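Local structure of esterase D (Lactobacillus rhamnosus, 3DKR) at residues 187-192 with 216-221. The protein is an alpha/beta hydrolase that probably hydrolyses carboxylic esters by way of a catalytic triad. Residues are numbered along the deposited sequence; the frame is centred on the assembly and turned at random.
Sequences TFIGQA and VDFHWY
Thr-187 accepts the first rung of a parallel ladder, its O taking the amide N of Asp-217 at 2.8 Å, while the CA of Val-216 directs a CA-H...O contact at the same oxygen. Phe-188 stands with CG trans to the backbone N (chi1 -178°), a torsion sending the ring forward along the ladder to His-219: Asp-217 O lies over one face, and CE1 comes to 3.4 Å from CD2 of His-219. The phenyl and imidazole planes are nearly parallel, 21° apart, but displaced so that little of one ring lies over the other; a weak, bent hydrogen bond runs from His-219 NE2 to Asp-217 OD1. Ile-189 uses both backbone groups, its N giving a nearly straight bond to Asp-217 O and its O receiving His-219 N at 2.7 Å. On the other sheet face its CD1 meets Val-216 CG1 at 3.7 Å, and CG2 rests against Phe-218. Gly-190 admits the Tyr-221 ring edge, CE2 being 3.8 Å from Gly-190 CA, where a CB would be tight. Gln-191 runs alongside Trp-220, its CG 3.4 Å from CZ3, and bends at chi2 (58°), so that NE2 reaches Ala-192 O at 3.0 Å in the carbonyl plane. OE1 bonds OG of Ser-125 and NE2 also OD2 of Asp-195, the predicted charge-relay aspartate, which it thus probably helps position. With a serine in place of Trp-220, CB and CG of Gln-191 would probably face a gap and Tyr-204 lose one of its aromatic partners. The pair forms a right-handed beta-alpha-beta crossover through helix 202-209, which packs on Ile-189 and Phe-218; helix 234-246 covers the opposite face at Phe-188 and Tyr-221, and strand 187-192 separates strand 119-122 from the edge strand 216-221.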
loop_
_atom_site.group_PDB
_atom_site.type_symbol
_atom_site.label_atom_id
_atom_site.label_comp_id
_atom_site.label_asym_id
_atom_site.label_seq_id
_atom_site.Cartn_x
_atom_site.Cartn_y
_atom_site.Cartn_z
ATOM N N THR A 187 0.221 14.988 -3.359
ATOM C CA THR A 187 0.724 13.649 -3.014
ATOM C C THR A 187 1.305 13.620 -1.608
ATOM O O THR A 187 2.098 14.482 -1.224
ATOM C CB THR A 187 1.782 13.202 -4.016
ATOM O OG1 THR A 187 1.237 13.265 -5.336
ATOM C CG2 THR A 187 2.267 11.779 -3.720
ATOM N N PHE A 188 0.909 12.593 -0.862
ATOM C CA PHE A 188 1.373 12.335 0.492
ATOM C C PHE A 188 2.456 11.271 0.447
ATOM O O PHE A 188 2.308 10.253 -0.226
ATOM C CB PHE A 188 0.209 11.832 1.357
ATOM C CG PHE A 188 0.574 11.590 2.787
ATOM C CD1 PHE A 188 0.440 12.601 3.734
ATOM C CD2 PHE A 188 1.100 10.374 3.195
ATOM C CE1 PHE A 188 0.797 12.391 5.066
ATOM C CE2 PHE A 188 1.446 10.159 4.521
ATOM C CZ PHE A 188 1.309 11.179 5.456
ATOM N N ILE A 189 3.539 11.509 1.180
ATOM C CA ILE A 189 4.613 10.513 1.314
ATOM C C ILE A 189 4.972 10.321 2.772
ATOM O O ILE A 189 5.406 11.265 3.439
ATOM C CB ILE A 189 5.888 10.906 0.547
ATOM C CG1 ILE A 189 5.579 11.096 -0.937
ATOM C CG2 ILE A 189 6.971 9.831 0.770
ATOM C CD1 ILE A 189 6.761 11.607 -1.801
ATOM N N GLY A 190 4.755 9.109 3.283
ATOM C CA GLY A 190 5.199 8.735 4.606
ATOM C C GLY A 190 6.178 7.582 4.525
ATOM O O GLY A 190 6.000 6.667 3.719
ATOM N N GLN A 191 7.219 7.621 5.353
ATOM C CA GLN A 191 8.268 6.610 5.311
ATOM C C GLN A 191 8.838 6.356 6.704
ATOM O O GLN A 191 9.231 7.296 7.394
ATOM C CB GLN A 191 9.383 7.079 4.385
ATOM C CG GLN A 191 10.583 6.160 4.315
ATOM C CD GLN A 191 10.228 4.771 3.882
ATOM O OE1 GLN A 191 9.713 4.576 2.776
ATOM N NE2 GLN A 191 10.547 3.784 4.721
ATOM N N ALA A 192 8.893 5.088 7.085
ATOM C CA ALA A 192 9.522 4.652 8.332
ATOM C C ALA A 192 11.026 4.950 8.313
ATOM O O ALA A 192 11.695 4.686 7.313
ATOM C CB ALA A 192 9.284 3.155 8.542
ATOM N N VAL A 216 3.645 18.235 -2.485
ATOM C CA VAL A 216 4.103 16.972 -1.918
ATOM C C VAL A 216 4.244 17.104 -0.404
ATOM O O VAL A 216 5.084 17.860 0.095
ATOM C CB VAL A 216 5.435 16.510 -2.542
ATOM C CG1 VAL A 216 5.856 15.182 -1.938
ATOM C CG2 VAL A 216 5.284 16.395 -4.051
ATOM N N ASP A 217 3.419 16.367 0.333
ATOM C CA ASP A 217 3.402 16.439 1.790
ATOM C C ASP A 217 4.214 15.273 2.349
ATOM O O ASP A 217 3.750 14.132 2.347
ATOM C CB ASP A 217 1.952 16.380 2.282
ATOM C CG ASP A 217 1.821 16.586 3.782
ATOM O OD1 ASP A 217 2.749 17.106 4.439
ATOM O OD2 ASP A 217 0.740 16.242 4.310
ATOM N N PHE A 218 5.425 15.566 2.823
ATOM C CA PHE A 218 6.427 14.542 3.139
ATOM C C PHE A 218 6.621 14.361 4.644
ATOM O O PHE A 218 6.875 15.334 5.373
ATOM C CB PHE A 218 7.758 14.928 2.483
ATOM C CG PHE A 218 8.847 13.869 2.591
ATOM C CD1 PHE A 218 9.087 13.012 1.526
ATOM C CD2 PHE A 218 9.648 13.759 3.715
ATOM C CE1 PHE A 218 10.081 12.061 1.597
ATOM C CE2 PHE A 218 10.648 12.791 3.801
ATOM C CZ PHE A 218 10.864 11.939 2.733
ATOM N N HIS A 219 6.548 13.113 5.101
ATOM C CA HIS A 219 6.665 12.793 6.523
ATOM C C HIS A 219 7.576 11.609 6.775
ATOM O O HIS A 219 7.425 10.565 6.140
ATOM C CB HIS A 219 5.292 12.513 7.104
ATOM C CG HIS A 219 4.398 13.700 7.059
ATOM N ND1 HIS A 219 4.384 14.645 8.063
ATOM C CD2 HIS A 219 3.527 14.129 6.118
ATOM C CE1 HIS A 219 3.527 15.599 7.744
ATOM N NE2 HIS A 219 2.991 15.308 6.573
ATOM N N TRP A 220 8.532 11.808 7.688
ATOM C CA TRP A 220 9.495 10.787 8.110
ATOM C C TRP A 220 9.135 10.353 9.523
ATOM O O TRP A 220 8.936 11.218 10.389
ATOM C CB TRP A 220 10.914 11.374 8.093
ATOM C CG TRP A 220 11.997 10.339 8.113
ATOM C CD1 TRP A 220 12.727 9.921 9.185
ATOM C CD2 TRP A 220 12.475 9.604 6.988
ATOM N NE1 TRP A 220 13.625 8.939 8.797
ATOM C CE2 TRP A 220 13.482 8.725 7.451
ATOM C CE3 TRP A 220 12.125 9.574 5.643
ATOM C CZ2 TRP A 220 14.166 7.856 6.591
ATOM C CZ3 TRP A 220 12.799 8.724 4.798
ATOM C CH2 TRP A 220 13.804 7.877 5.267
ATOM N N TYR A 221 9.044 9.039 9.760
ATOM C CA TYR A 221 8.622 8.484 11.056
ATOM C C TYR A 221 9.864 7.893 11.704
ATOM O O TYR A 221 10.188 6.723 11.537
ATOM C CB TYR A 221 7.439 7.506 10.867
ATOM C CG TYR A 221 6.261 8.279 10.318
ATOM C CD1 TYR A 221 5.441 9.031 11.155
ATOM C CD2 TYR A 221 6.025 8.325 8.949
ATOM C CE1 TYR A 221 4.394 9.803 10.634
ATOM C CE2 TYR A 221 4.988 9.082 8.416
ATOM C CZ TYR A 221 4.191 9.834 9.259
ATOM O OH TYR A 221 3.172 10.572 8.709
#